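PDB 2D2E: SufC protein from Thermus thermophilus, which probably binds and hydrolyses ATP as the cytoplasmic ABC-type ATPase of the Suf system for iron-sulfur cluster assembly. Local coordinates for residues S2-W10 against G21-G29. Sequence-based numbering, arbitrary orientation.
Sequences SQLEIRDLW and GVNLVVPKG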
ATOM      1  N   SER A   2       2.028   6.695 -16.492  1.00 21.07           N
ATOM      2  CA  SER A   2       2.813   5.439 -16.573  1.00 15.44           C
ATOM      3  C   SER A   2       3.604   5.154 -15.294  1.00 13.26           C
ATOM      4  O   SER A   2       4.341   4.170 -15.236  1.00 15.15           O
ATOM      5  CB  SER A   2       3.783   5.522 -17.743  1.00 26.31           C
ATOM      6  OG  SER A   2       4.634   6.653 -17.593  1.00 30.13           O
ATOM      7  N   GLN A   3       3.481   6.018 -14.286  1.00 12.28           N
ATOM      8  CA  GLN A   3       4.216   5.768 -13.046  1.00 13.56           C
ATOM      9  C   GLN A   3       3.667   6.615 -11.906  1.00 12.71           C
ATOM     10  O   GLN A   3       2.971   7.609 -12.125  1.00 12.65           O
ATOM     11  CB  GLN A   3       5.709   6.102 -13.237  1.00 12.76           C
ATOM     12  CG  GLN A   3       5.972   7.574 -13.548  1.00 14.25           C
ATOM     13  CD  GLN A   3       7.414   7.868 -13.976  1.00 16.58           C
ATOM     14  OE1 GLN A   3       7.908   8.989 -13.802  1.00 23.98           O
ATOM     15  NE2 GLN A   3       8.085   6.879 -14.531  1.00 16.56           N
ATOM     16  N   LEU A   4       3.989   6.164 -10.684  1.00 13.07           N
ATOM     17  CA  LEU A   4       3.658   6.870  -9.471  1.00 11.43           C
ATOM     18  C   LEU A   4       4.982   7.498  -9.043  1.00 11.42           C
ATOM     19  O   LEU A   4       5.961   6.770  -8.836  1.00 11.37           O
ATOM     20  CB  LEU A   4       3.127   5.976  -8.362  1.00 10.96           C
ATOM     21  CG  LEU A   4       2.877   6.652  -7.013  1.00 10.97           C
ATOM     22  CD1 LEU A   4       1.808   7.723  -7.153  1.00 13.27           C
ATOM     23  CD2 LEU A   4       2.468   5.626  -5.975  1.00  9.98           C
ATOM     24  N   GLU A   5       5.061   8.813  -8.926  1.00 11.70           N
ATOM     25  CA  GLU A   5       6.338   9.422  -8.606  1.00 14.80           C
ATOM     26  C   GLU A   5       6.263  10.401  -7.455  1.00 16.26           C
ATOM     27  O   GLU A   5       5.388  11.251  -7.406  1.00 15.97           O
ATOM     28  CB  GLU A   5       6.914  10.142  -9.847  1.00 14.47           C
ATOM     29  CG  GLU A   5       8.049  11.094  -9.510  1.00 18.02           C
ATOM     30  CD  GLU A   5       8.754  11.705 -10.732  1.00 22.85           C
ATOM     31  OE1 GLU A   5       8.067  12.006 -11.736  1.00 19.62           O
ATOM     32  OE2 GLU A   5       9.988  11.882 -10.673  1.00 20.57           O
ATOM     33  N   ILE A   6       7.166  10.278  -6.506  1.00 13.47           N
ATOM     34  CA  ILE A   6       7.348  11.189  -5.412  1.00 12.89           C
ATOM     35  C   ILE A   6       8.535  11.994  -5.857  1.00 12.61           C
ATOM     36  O   ILE A   6       9.616  11.428  -6.104  1.00 13.23           O
ATOM     37  CB  ILE A   6       7.601  10.481  -4.074  1.00 11.70           C
ATOM     38  CG1 ILE A   6       6.403   9.603  -3.708  1.00 17.12           C
ATOM     39  CG2 ILE A   6       7.862  11.483  -2.961  1.00 16.77           C
ATOM     40  CD1 ILE A   6       6.514   8.169  -4.174  1.00 23.75           C
ATOM     41  N   ARG A   7       8.383  13.316  -5.975  1.00 11.90           N
ATOM     42  CA  ARG A   7       9.453  14.173  -6.472  1.00 16.66           C
ATOM     43  C   ARG A   7       9.855  15.301  -5.519  1.00 15.14           C
ATOM     44  O   ARG A   7       9.057  16.181  -5.198  1.00 18.11           O
ATOM     45  CB  ARG A   7       9.040  14.774  -7.802  1.00 18.51           C
ATOM     46  CG  ARG A   7      10.047  15.761  -8.386  1.00 17.45           C
ATOM     47  CD  ARG A   7      11.196  15.009  -9.025  1.00 23.21           C
ATOM     48  NE  ARG A   7      12.114  15.907  -9.728  1.00 22.89           N
ATOM     49  CZ  ARG A   7      13.311  16.264  -9.263  1.00 28.58           C
ATOM     50  NH1 ARG A   7      13.743  15.800  -8.088  1.00 25.17           N
ATOM     51  NH2 ARG A   7      14.078  17.089  -9.971  1.00 21.41           N
ATOM     52  N   ASP A   8      11.114  15.266  -5.093  1.00 15.84           N
ATOM     53  CA  ASP A   8      11.698  16.287  -4.202  1.00 21.46           C
ATOM     54  C   ASP A   8      10.754  16.649  -3.065  1.00 21.88           C
ATOM     55  O   ASP A   8      10.473  17.828  -2.833  1.00 16.23           O
ATOM     56  CB  ASP A   8      12.054  17.521  -5.017  1.00 22.85           C
ATOM     57  CG  ASP A   8      12.781  18.599  -4.252  1.00 27.50           C
ATOM     58  OD1 ASP A   8      13.694  18.268  -3.466  1.00 26.60           O
ATOM     59  OD2 ASP A   8      12.449  19.789  -4.441  1.00 30.81           O
ATOM     60  N   LEU A   9      10.275  15.628  -2.360  1.00 18.96           N
ATOM     61  CA  LEU A   9       9.316  15.852  -1.295  1.00 20.28           C
ATOM     62  C   LEU A   9       9.913  16.194   0.061  1.00 18.00           C
ATOM     63  O   LEU A   9      10.742  15.456   0.578  1.00 18.89           O
ATOM     64  CB  LEU A   9       8.413  14.618  -1.150  1.00 15.98           C
ATOM     65  CG  LEU A   9       7.237  14.771  -0.196  1.00 19.85           C
ATOM     66  CD1 LEU A   9       6.247  15.792  -0.769  1.00 26.11           C
ATOM     67  CD2 LEU A   9       6.546  13.430  -0.011  1.00 19.60           C
ATOM     68  N   TRP A  10       9.490  17.327   0.611  1.00 16.15           N
ATOM     69  CA  TRP A  10       9.926  17.767   1.928  1.00 17.21           C
ATOM     70  C   TRP A  10       8.680  17.919   2.764  1.00 14.86           C
ATOM     71  O   TRP A  10       7.703  18.533   2.323  1.00 17.07           O
ATOM     72  CB  TRP A  10      10.677  19.109   1.840  1.00 14.82           C
ATOM     73  CG  TRP A  10      11.942  19.020   1.084  1.00 17.26           C
ATOM     74  CD1 TRP A  10      12.086  18.945  -0.275  1.00 18.81           C
ATOM     75  CD2 TRP A  10      13.259  18.939   1.633  1.00 18.01           C
ATOM     76  NE1 TRP A  10      13.404  18.810  -0.600  1.00 22.14           N
ATOM     77  CE2 TRP A  10      14.151  18.799   0.551  1.00 22.63           C
ATOM     78  CE3 TRP A  10      13.774  18.958   2.944  1.00 17.42           C
ATOM     79  CZ2 TRP A  10      15.532  18.691   0.728  1.00 23.05           C
ATOM     80  CZ3 TRP A  10      15.145  18.849   3.119  1.00 24.53           C
ATOM     81  CH2 TRP A  10      16.009  18.711   2.019  1.00 24.85           C
ATOM     82  N   GLY A  21      13.557  15.497   1.074  1.00 15.51           N
ATOM     83  CA  GLY A  21      13.840  15.375  -0.348  1.00 18.85           C
ATOM     84  C   GLY A  21      13.727  13.956  -0.871  1.00 16.08           C
ATOM     85  O   GLY A  21      14.694  13.386  -1.362  1.00 16.53           O
ATOM     86  N   VAL A  22      12.526  13.405  -0.751  1.00 16.30           N
ATOM     87  CA  VAL A  22      12.238  12.044  -1.184  1.00 13.39           C
ATOM     88  C   VAL A  22      12.031  11.996  -2.692  1.00 12.02           C
ATOM     89  O   VAL A  22      11.254  12.770  -3.232  1.00 16.58           O
ATOM     90  CB  VAL A  22      10.953  11.522  -0.511  1.00 15.36           C
ATOM     91  CG1 VAL A  22      10.618  10.109  -1.044  1.00 19.50           C
ATOM     92  CG2 VAL A  22      11.139  11.453   1.003  1.00 16.72           C
ATOM     93  N   ASN A  23      12.774  11.120  -3.355  1.00 13.68           N
ATOM     94  CA  ASN A  23      12.624  10.910  -4.798  1.00 14.20           C
ATOM     95  C   ASN A  23      12.432   9.408  -4.943  1.00 16.05           C
ATOM     96  O   ASN A  23      13.323   8.639  -4.612  1.00 14.27           O
ATOM     97  CB  ASN A  23      13.870  11.372  -5.539  1.00 15.78           C
ATOM     98  CG  ASN A  23      13.991  12.877  -5.536  1.00 16.20           C
ATOM     99  OD1 ASN A  23      13.110  13.571  -6.040  1.00 19.25           O
ATOM    100  ND2 ASN A  23      15.063  13.389  -4.938  1.00 19.40           N
ATOM    101  N   LEU A  24      11.258   8.998  -5.424  1.00 16.42           N
ATOM    102  CA  LEU A  24      10.943   7.580  -5.542  1.00 14.03           C
ATOM    103  C   LEU A  24       9.949   7.397  -6.675  1.00 10.59           C
ATOM    104  O   LEU A  24       8.874   7.968  -6.637  1.00 12.62           O
ATOM    105  CB  LEU A  24      10.327   7.089  -4.214  1.00 12.30           C
ATOM    106  CG  LEU A  24      10.301   5.574  -3.924  1.00 12.09           C
ATOM    107  CD1 LEU A  24      10.057   5.343  -2.439  1.00 11.96           C
ATOM    108  CD2 LEU A  24       9.221   4.889  -4.737  1.00 14.86           C
ATOM    109  N   VAL A  25      10.317   6.596  -7.674  1.00 11.63           N
ATOM    110  CA  VAL A  25       9.437   6.333  -8.823  1.00 12.20           C
ATOM    111  C   VAL A  25       9.050   4.863  -8.924  1.00  9.62           C
ATOM    112  O   VAL A  25       9.926   4.002  -8.893  1.00 12.33           O
ATOM    113  CB  VAL A  25      10.149   6.703 -10.161  1.00 15.57           C
ATOM    114  CG1 VAL A  25       9.292   6.308 -11.344  1.00 16.88           C
ATOM    115  CG2 VAL A  25      10.397   8.199 -10.220  1.00 15.51           C
ATOM    116  N   VAL A  26       7.755   4.571  -9.035  1.00  9.74           N
ATOM    117  CA  VAL A  26       7.304   3.185  -9.220  1.00  8.15           C
ATOM    118  C   VAL A  26       6.577   3.103 -10.567  1.00  8.54           C
ATOM    119  O   VAL A  26       5.461   3.609 -10.713  1.00 11.86           O
ATOM    120  CB  VAL A  26       6.319   2.721  -8.134  1.00  9.23           C
ATOM    121  CG1 VAL A  26       5.943   1.243  -8.366  1.00 13.08           C
ATOM    122  CG2 VAL A  26       6.956   2.861  -6.746  1.00 10.94           C
ATOM    123  N   PRO A  27       7.196   2.462 -11.569  1.00 10.57           N
ATOM    124  CA  PRO A  27       6.522   2.357 -12.874  1.00 10.79           C
ATOM    125  C   PRO A  27       5.296   1.458 -12.781  1.00 12.41           C
ATOM    126  O   PRO A  27       5.315   0.457 -12.071  1.00 10.59           O
ATOM    127  CB  PRO A  27       7.580   1.714 -13.767  1.00 12.42           C
ATOM    128  CG  PRO A  27       8.902   2.132 -13.137  1.00 15.50           C
ATOM    129  CD  PRO A  27       8.580   1.961 -11.640  1.00 11.48           C
ATOM    130  N   LYS A  28       4.233   1.815 -13.495  1.00 14.80           N
ATOM    131  CA  LYS A  28       3.043   0.975 -13.522  1.00 13.67           C
ATOM    132  C   LYS A  28       3.529  -0.351 -14.141  1.00 12.65           C
ATOM    133  O   LYS A  28       4.251  -0.359 -15.146  1.00 15.09           O
ATOM    134  CB  LYS A  28       1.956   1.628 -14.391  1.00 14.44           C
ATOM    135  CG  LYS A  28       0.591   0.951 -14.262  1.00 14.73           C
ATOM    136  CD  LYS A  28      -0.442   1.604 -15.185  1.00 18.81           C
ATOM    137  CE  LYS A  28      -0.729   3.037 -14.770  1.00 18.89           C
ATOM    138  NZ  LYS A  28      -1.793   3.673 -15.623  1.00 19.39           N
ATOM    139  N   GLY A  29       3.150  -1.461 -13.522  1.00 10.20           N
ATOM    140  CA  GLY A  29       3.575  -2.776 -13.977  1.00 12.70           C
ATOM    141  C   GLY A  29       4.621  -3.363 -13.026  1.00 14.09           C
ATOM    142  O   GLY A  29       4.922  -4.568 -13.072  1.00 14.03           O
TER
HETATM  143  O   HOH W   1       4.840   1.812 -16.820  1.00 21.91           O
HETATM  144  O   HOH W   2      15.298  16.405  -4.464  1.00 24.34           O
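The indole of Trp10 lies with one face over the backbone of Gly21, whose CA sits 3.7 Å from the centroid of the five-membered ring in a CH-pi contact. Trp10 NE1 gives a hydrogen bond to Asp8 OD1, keeping to the ring plane while meeting the carboxylate from above its own plane, and this bond fixes the rotation of the indole. Were Trp10 an alanine, Gly21 would probably lose the ring face packed against it and Asp8 OD1 its indole donor. Gly21 N lies under the ring and, with Val22 N, donates to Leu9 O, a G1 bulge. In a second, Asp8 and Leu9 both face Val22, shifting the register by one residue. Asn23 bridges this irregularity. Its OD1 takes Asp8 N at 2.8 Å and Arg7 NH1 at 3.1 Å from opposite faces of the amide, the bent arginine chain (chi2 78°) bringing NH1 round to it. Beyond the bulges, near-straight bonds pair Leu4 with Val26 and Ile6 with Leu24. Strands 3-13 and 16-27 form a hairpin of the antiparallel beta subdomain of ABC ATPases, set against core strand 31-35, where Leu24 rests on Leu34. On this buried apolar face Ile6 CG2 lies 3.6 Å from Val22 CG1, and the Val22 side chain is about 7 Å from Gly41 of the ADP site. Across the mixed, more exposed face, Val25 CG1 touches the Gln3 amide and CG2 the extended Glu5 chain. Lys28 pairs with Asp65. Where strand pairing breaks step, the Asn23 amide oxygen thus takes up Asp8 N, poorly aimed at Val22 O, while a water joins Asp8 OD1 to Asn23 ND2.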